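Side-chain contacts in beta-glucanase (Podospora anserina, PDB 4LE4), which probably hydrolyses glucosidic bonds of beta-glucans as a member of glycoside hydrolase family 131, and was crystallised with cellotriose: residues S129-S133 with G134-I138; N10-S14 with S15-N19; Y230-S233 with G234-T238. One frame throughout, in Å; residues are numbered along the deposited sequence.

Contact 1 of 3, residues S129-S133 with G134-I138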
loop_
_atom_site.group_PDB
_atom_site.type_symbol
_atom_site.label_atom_id
_atom_site.label_comp_id
_atom_site.label_asym_id
_atom_site.label_seq_id
_atom_site.Cartn_x
_atom_site.Cartn_y
_atom_site.Cartn_z
ATOM N N SER A 129 -2.051 9.884 5.448
ATOM C CA SER A 129 -2.838 10.921 4.839
ATOM C C SER A 129 -3.847 11.386 5.903
ATOM O O SER A 129 -4.061 10.704 6.913
ATOM C CB SER A 129 -3.568 10.396 3.590
ATOM O OG SER A 129 -4.698 9.589 3.929
ATOM N N GLY A 130 -4.459 12.534 5.646
ATOM C CA GLY A 130 -5.440 13.052 6.578
ATOM C C GLY A 130 -4.858 13.873 7.716
ATOM O O GLY A 130 -3.671 14.115 7.793
ATOM N N TRP A 131 -5.753 14.325 8.582
ATOM C CA TRP A 131 -5.429 15.161 9.727
ATOM C C TRP A 131 -4.781 14.305 10.798
ATOM O O TRP A 131 -5.417 13.472 11.406
ATOM C CB TRP A 131 -6.741 15.819 10.183
ATOM C CG TRP A 131 -6.669 16.689 11.372
ATOM C CD1 TRP A 131 -5.545 17.106 12.043
ATOM C CD2 TRP A 131 -7.783 17.255 12.056
ATOM N NE1 TRP A 131 -5.906 17.899 13.116
ATOM C CE2 TRP A 131 -7.270 18.008 13.147
ATOM C CE3 TRP A 131 -9.170 17.203 11.859
ATOM C CZ2 TRP A 131 -8.111 18.703 14.039
ATOM C CZ3 TRP A 131 -9.996 17.892 12.740
ATOM C CH2 TRP A 131 -9.459 18.630 13.817
ATOM N N LEU A 132 -3.487 14.509 10.991
ATOM C CA LEU A 132 -2.694 13.741 11.938
ATOM C C LEU A 132 -2.723 14.250 13.377
ATOM O O LEU A 132 -3.051 13.510 14.287
ATOM C CB LEU A 132 -1.236 13.698 11.479
ATOM C CG LEU A 132 -0.909 13.295 10.038
ATOM C CD1 LEU A 132 0.627 13.114 9.875
ATOM C CD2 LEU A 132 -1.613 11.990 9.714
ATOM N N SER A 133 -2.360 15.514 13.564
ATOM C CA SER A 133 -2.318 16.129 14.887
ATOM C C SER A 133 -2.411 17.638 14.778
ATOM O O SER A 133 -2.390 18.202 13.682
ATOM C CB SER A 133 -1.006 15.758 15.593
ATOM O OG SER A 133 0.095 16.063 14.750
ATOM N N GLY A 134 -2.494 18.290 15.935
ATOM C CA GLY A 134 -2.588 19.733 15.944
ATOM C C GLY A 134 -3.924 20.211 15.424
ATOM O O GLY A 134 -4.932 19.514 15.502
ATOM N N ALA A 135 -3.926 21.418 14.890
ATOM C CA ALA A 135 -5.139 21.997 14.359
ATOM C C ALA A 135 -5.350 21.483 12.945
ATOM O O ALA A 135 -4.397 21.081 12.266
ATOM C CB ALA A 135 -5.013 23.509 14.334
ATOM N N PRO A 136 -6.600 21.487 12.474
ATOM C CA PRO A 136 -6.816 21.006 11.102
ATOM C C PRO A 136 -6.248 22.077 10.175
ATOM O O PRO A 136 -6.112 23.239 10.570
ATOM C CB PRO A 136 -8.331 20.882 11.004
ATOM C CG PRO A 136 -8.854 21.904 12.005
ATOM C CD PRO A 136 -7.867 21.804 13.160
ATOM N N GLY A 137 -5.903 21.721 8.953
ATOM C CA GLY A 137 -5.327 22.731 8.096
ATOM C C GLY A 137 -4.861 22.231 6.748
ATOM O O GLY A 137 -5.143 21.097 6.381
ATOM N N ILE A 138 -4.129 23.073 6.025
ATOM C CA ILE A 138 -3.688 22.735 4.679
ATOM C C ILE A 138 -2.984 21.384 4.558
ATOM O O ILE A 138 -3.135 20.695 3.551
ATOM C CB ILE A 138 -2.794 23.875 4.071
ATOM C CG1 ILE A 138 -1.497 24.046 4.866
ATOM C CG2 ILE A 138 -3.569 25.186 4.077
ATOM C CD1 ILE A 138 -0.563 25.109 4.278
#
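Trp-131 and Pro-136 lie side by side and point the same way, the proline ring spread over one face of the indole. Pro-136 CB stands over the centroid of the six-membered ring of Trp-131 at 3.5 Å, only 3° from the ring normal, a CH-pi contact of nearly ideal placement. Pro-136 CD reaches the outer corner of the same ring and closes to 3.2 Å from Trp-131 CZ2, which is tight packing. A second grip acts at the indole edge: Trp-131 NE1 donates to Gly-134 O at 3.0 Å, with 150° at the hydrogen. The acceptor lies in the indole plane, whereas the N-H comes in from above the carbonyl plane of Gly-134. One ring is thus held by a face contact and an edge bond from the same short loop. Trp-131 CG stands opposite the backbone N (chi1 178°), which swings the indole across the bend toward residues 134-136. Gly-134 has a positive phi, at which a CB would clash with Ser-133 O. With an alanine in place of Trp-131, Gly-134 O would probably lose its indole donor and Pro-136 the aromatic surface beneath it, leaving the bend freer to move. Further out, Arg-214 makes a cation-pi contact with the Trp-131 ring and a hydrogen bond to Trp-131 O, while Asp-140 accepts from Gly-137 N. The loop sits at the surface, joining strand 125-129 to strand 142-147, its antiparallel neighbour in one of the two sheets.

Contact 2 of 3, residues N10-S14 with S15-N19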
loop_
_atom_site.group_PDB
_atom_site.type_symbol
_atom_site.label_atom_id
_atom_site.label_comp_id
_atom_site.label_asym_id
_atom_site.label_seq_id
_atom_site.Cartn_x
_atom_site.Cartn_y
_atom_site.Cartn_z
ATOM N N ASN A 10 -2.058 -11.012 -10.897
ATOM C CA ASN A 10 -2.115 -11.530 -12.265
ATOM C C ASN A 10 -2.627 -12.948 -12.466
ATOM O O ASN A 10 -3.137 -13.251 -13.549
ATOM C CB ASN A 10 -0.766 -11.359 -12.969
ATOM C CG ASN A 10 -0.477 -9.923 -13.324
ATOM O OD1 ASN A 10 -1.393 -9.105 -13.511
ATOM N ND2 ASN A 10 0.793 -9.609 -13.462
ATOM N N ASP A 11 -2.513 -13.795 -11.449
ATOM C CA ASP A 11 -3.022 -15.158 -11.548
ATOM C C ASP A 11 -4.404 -15.312 -10.904
ATOM O O ASP A 11 -4.908 -16.425 -10.764
ATOM C CB ASP A 11 -2.035 -16.149 -10.924
ATOM C CG ASP A 11 -0.842 -16.432 -11.828
ATOM O OD1 ASP A 11 -0.760 -15.853 -12.931
ATOM O OD2 ASP A 11 0.034 -17.252 -11.442
ATOM N N MET A 12 -5.022 -14.204 -10.507
ATOM C CA MET A 12 -6.357 -14.259 -9.922
ATOM C C MET A 12 -7.376 -13.779 -10.920
ATOM O O MET A 12 -7.123 -12.853 -11.689
ATOM C CB MET A 12 -6.498 -13.347 -8.711
ATOM C CG MET A 12 -5.811 -13.860 -7.492
ATOM S SD MET A 12 -6.200 -12.741 -6.130
ATOM C CE MET A 12 -4.740 -12.997 -5.179
ATOM N N THR A 13 -8.545 -14.398 -10.887
ATOM C CA THR A 13 -9.610 -13.977 -11.761
ATOM C C THR A 13 -10.406 -12.850 -11.117
ATOM O O THR A 13 -10.782 -11.892 -11.783
ATOM C CB THR A 13 -10.498 -15.169 -12.078
ATOM O OG1 THR A 13 -9.714 -16.092 -12.848
ATOM C CG2 THR A 13 -11.754 -14.750 -12.856
ATOM N N SER A 14 -10.600 -12.949 -9.807
ATOM C CA SER A 14 -11.382 -11.963 -9.061
ATOM C C SER A 14 -10.892 -11.984 -7.601
ATOM O O SER A 14 -10.124 -12.849 -7.226
ATOM C CB SER A 14 -12.866 -12.330 -9.108
ATOM O OG SER A 14 -13.180 -13.354 -8.173
ATOM N N SER A 15 -11.354 -11.046 -6.783
ATOM C CA SER A 15 -10.921 -10.999 -5.388
ATOM C C SER A 15 -11.399 -12.186 -4.557
ATOM O O SER A 15 -10.921 -12.396 -3.433
ATOM C CB SER A 15 -11.379 -9.688 -4.740
ATOM O OG SER A 15 -12.790 -9.600 -4.746
ATOM N N ALA A 16 -12.344 -12.957 -5.106
ATOM C CA ALA A 16 -12.853 -14.158 -4.438
ATOM C C ALA A 16 -11.711 -15.138 -4.226
ATOM O O ALA A 16 -11.758 -15.957 -3.326
ATOM C CB ALA A 16 -13.952 -14.840 -5.291
ATOM N N ASP A 17 -10.676 -15.046 -5.053
ATOM C CA ASP A 17 -9.562 -15.959 -4.909
ATOM C C ASP A 17 -8.809 -15.749 -3.593
ATOM O O ASP A 17 -8.048 -16.611 -3.179
ATOM C CB ASP A 17 -8.617 -15.840 -6.108
ATOM C CG ASP A 17 -9.287 -16.279 -7.425
ATOM O OD1 ASP A 17 -10.227 -17.096 -7.345
ATOM O OD2 ASP A 17 -8.891 -15.828 -8.532
ATOM N N LEU A 18 -9.039 -14.603 -2.938
ATOM C CA LEU A 18 -8.388 -14.327 -1.680
ATOM C C LEU A 18 -8.917 -15.260 -0.630
ATOM O O LEU A 18 -8.217 -15.546 0.342
ATOM C CB LEU A 18 -8.628 -12.877 -1.229
ATOM C CG LEU A 18 -7.858 -11.824 -2.033
ATOM C CD1 LEU A 18 -8.342 -10.429 -1.599
ATOM C CD2 LEU A 18 -6.364 -11.969 -1.821
ATOM N N ASN A 19 -10.152 -15.728 -0.815
ATOM C CA ASN A 19 -10.766 -16.642 0.139
ATOM C C ASN A 19 -10.099 -18.012 0.142
ATOM O O ASN A 19 -10.363 -18.828 1.029
ATOM C CB ASN A 19 -12.248 -16.830 -0.166
ATOM C CG ASN A 19 -13.091 -15.624 0.209
ATOM O OD1 ASN A 19 -14.093 -15.324 -0.465
ATOM N ND2 ASN A 19 -12.718 -14.944 1.287
HETATM O O HOH W 1 -12.516 -15.767 -9.135
#
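Met-12 and Asp-17 run past each other in opposite directions, the thioether chain alongside the aspartate CB while the carboxylate heads back to the main chain. Met-12 CG rests 3.7 Å from Asp-17 CB. Asp-17 CG lies beside its own backbone N and opposite the carbonyl carbon (chi1 -65°), a turn that brings OD2 to the bend at Thr-13. There Thr-13 N donates to Asp-17 OD2 at 2.8 Å, nearly along the carboxylate C-O bond. Farther along the methionine, which is extended beyond CG, the end meets Leu-18 at about a right angle, Met-12 CE lying 3.9 Å from Leu-18 CD2.

Ser-14 faces the start of the 3-10 segment 15-19 with both of its oxygens. Its OG accepts from Ala-16 N at 3.2 Å, which makes an ST turn, and its carbonyl O takes Asp-17 N at 3.1 Å in a nearly straight bond (166°). A water joins Ser-14 OG to Asp-17 OD1, donating to the latter, so the serine and the carboxylate are also linked through solvent. OD1 has in addition a long, weak ion pair with Lys-20. On the inner side Ser-15 OG bonds to Val-44 O and Leu-18 packs on Tyr-30 and Tyr-32, which sets this turn against strands 44-47 and 30-34, within the connection that leaves strand 2-6.

Contact 3 of 3, residues Y230-S233 with G234-T238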
loop_
_atom_site.group_PDB
_atom_site.type_symbol
_atom_site.label_atom_id
_atom_site.label_comp_id
_atom_site.label_asym_id
_atom_site.label_seq_id
_atom_site.Cartn_x
_atom_site.Cartn_y
_atom_site.Cartn_z
ATOM N N TYR A 230 4.593 -5.287 -5.735
ATOM C CA TYR A 230 5.544 -6.408 -5.813
ATOM C C TYR A 230 6.832 -6.039 -5.080
ATOM O O TYR A 230 7.077 -4.875 -4.743
ATOM C CB TYR A 230 5.827 -6.816 -7.283
ATOM C CG TYR A 230 6.594 -5.811 -8.132
ATOM C CD1 TYR A 230 7.972 -5.959 -8.340
ATOM C CD2 TYR A 230 5.946 -4.728 -8.750
ATOM C CE1 TYR A 230 8.688 -5.057 -9.144
ATOM C CE2 TYR A 230 6.657 -3.822 -9.552
ATOM C CZ TYR A 230 8.030 -4.007 -9.739
ATOM O OH TYR A 230 8.740 -3.156 -10.544
ATOM N N ILE A 231 7.643 -7.043 -4.800
ATOM C CA ILE A 231 8.887 -6.834 -4.071
ATOM C C ILE A 231 10.026 -7.425 -4.886
ATOM O O ILE A 231 9.937 -8.564 -5.334
ATOM C CB ILE A 231 8.842 -7.530 -2.715
ATOM C CG1 ILE A 231 7.741 -6.903 -1.832
ATOM C CG2 ILE A 231 10.210 -7.378 -2.044
ATOM C CD1 ILE A 231 7.356 -7.784 -0.592
ATOM N N GLU A 232 11.094 -6.656 -5.071
ATOM C CA GLU A 232 12.214 -7.141 -5.869
ATOM C C GLU A 232 13.551 -6.859 -5.175
ATOM O O GLU A 232 13.637 -6.033 -4.258
ATOM C CB GLU A 232 12.150 -6.498 -7.267
ATOM C CG GLU A 232 12.886 -5.217 -7.402
ATOM C CD GLU A 232 12.639 -4.472 -8.707
ATOM O OE1 GLU A 232 12.620 -5.077 -9.792
ATOM O OE2 GLU A 232 12.492 -3.244 -8.639
ATOM N N SER A 233 14.592 -7.577 -5.586
ATOM C CA SER A 233 15.903 -7.350 -4.992
ATOM C C SER A 233 16.909 -7.172 -6.101
ATOM O O SER A 233 16.592 -7.408 -7.268
ATOM C CB SER A 233 16.336 -8.531 -4.130
ATOM O OG SER A 233 16.389 -9.701 -4.922
ATOM N N GLY A 234 18.116 -6.759 -5.713
ATOM C CA GLY A 234 19.194 -6.548 -6.656
ATOM C C GLY A 234 18.779 -5.760 -7.881
ATOM O O GLY A 234 18.423 -6.346 -8.902
ATOM N N SER A 235 18.809 -4.442 -7.787
ATOM C CA SER A 235 18.457 -3.566 -8.906
ATOM C C SER A 235 16.976 -3.169 -8.931
ATOM O O SER A 235 16.074 -4.003 -8.936
ATOM C CB SER A 235 18.853 -4.211 -10.236
ATOM O OG SER A 235 18.846 -3.268 -11.288
ATOM N N LEU A 236 16.745 -1.868 -8.941
ATOM C CA LEU A 236 15.398 -1.331 -8.949
ATOM C C LEU A 236 14.849 -1.131 -10.352
ATOM O O LEU A 236 15.516 -0.584 -11.233
ATOM C CB LEU A 236 15.391 0.011 -8.238
ATOM C CG LEU A 236 14.098 0.809 -8.385
ATOM C CD1 LEU A 236 12.929 0.058 -7.736
ATOM C CD2 LEU A 236 14.314 2.153 -7.746
ATOM N N THR A 237 13.617 -1.566 -10.553
ATOM C CA THR A 237 12.953 -1.370 -11.834
ATOM C C THR A 237 12.263 -0.023 -11.677
ATOM O O THR A 237 11.356 0.096 -10.863
ATOM C CB THR A 237 11.894 -2.448 -12.050
ATOM O OG1 THR A 237 12.547 -3.715 -12.198
ATOM C CG2 THR A 237 11.073 -2.152 -13.264
ATOM N N THR A 238 12.671 0.986 -12.441
ATOM C CA THR A 238 12.053 2.302 -12.311
ATOM C C THR A 238 10.836 2.468 -13.213
ATOM O O THR A 238 10.046 3.380 -13.028
ATOM C CB THR A 238 13.046 3.437 -12.611
ATOM O OG1 THR A 238 13.549 3.280 -13.935
ATOM C CG2 THR A 238 14.207 3.433 -11.591
#
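Glu-232 and Thr-237 meet at about a right angle, and their polar atoms carry the main hydrogen bonds of the bend. Thr-237 OG1 donates to Glu-232 OE1 at 2.8 Å, meeting the syn lone pair of OE1, on the side of the other carboxylate oxygen. A second bond, from Thr-237 N to Glu-232 OE2 at 2.8 Å, is nearly straight (165°), although the position of OE2 is less certain. If OE2 is placed correctly, the two oxygens serve the hydroxyl and the amide of one residue, which would fix the carboxylate's rotation. Thr-237 OG1 stands opposite its own carbonyl carbon and beside its N (chi1 -67°), a rotation that puts the hydroxyl on the same side as the amide N, toward the carboxylate. The glutamate reaches them by staying extended beyond CG.

The setting is the concanavalin-type beta-sandwich of this clan, two antiparallel sheets packed together. Residues 230-233 end the long strand 222-233, flanked by strand 94-102 and strand 2-6. The chain then bends through Gly-234 and Ser-235, both with positive phi, and heads back at 137° to the strand.

Van der Waals contacts between carbon and oxygen atoms add to the bend. Tyr-230 crosses Thr-237 at about a right angle and brings its OH to 3.6 Å from Thr-237 CB, while Glu-232 OE1 lies at the edge of the tyrosine ring, in its plane. Glu-232 CD also lies 3.5 Å from Ser-235 O.

Ring and charge contacts reach outside: Tyr-230 stacks with His-98 and has a cation-pi contact with Arg-8. His-98 NE2 also bonds to Thr-237 O, and Pro-243 touches Tyr-230, Glu-232 and Thr-237.

Overall arrangement
From the N terminus, contact 2 comes first, folding the connection between strand 2-6 of one sheet and strand 30-34 of the other. Contact 1 follows much later, closing the loop between strands 125-129 and 142-147, paired within the second sheet. Contact 3 comes last, where the chain leaving strand 222-233 of the first sheet turns back against the strand's end. The three stand in series, none nesting or crossing. Contact 1 lies across the chain's centre from both others, its centre about 36 Å from that of contact 2 and 33 Å from that of contact 3. Contacts 2 and 3 are nearer, about 8 Å between nearest atoms, but do not touch.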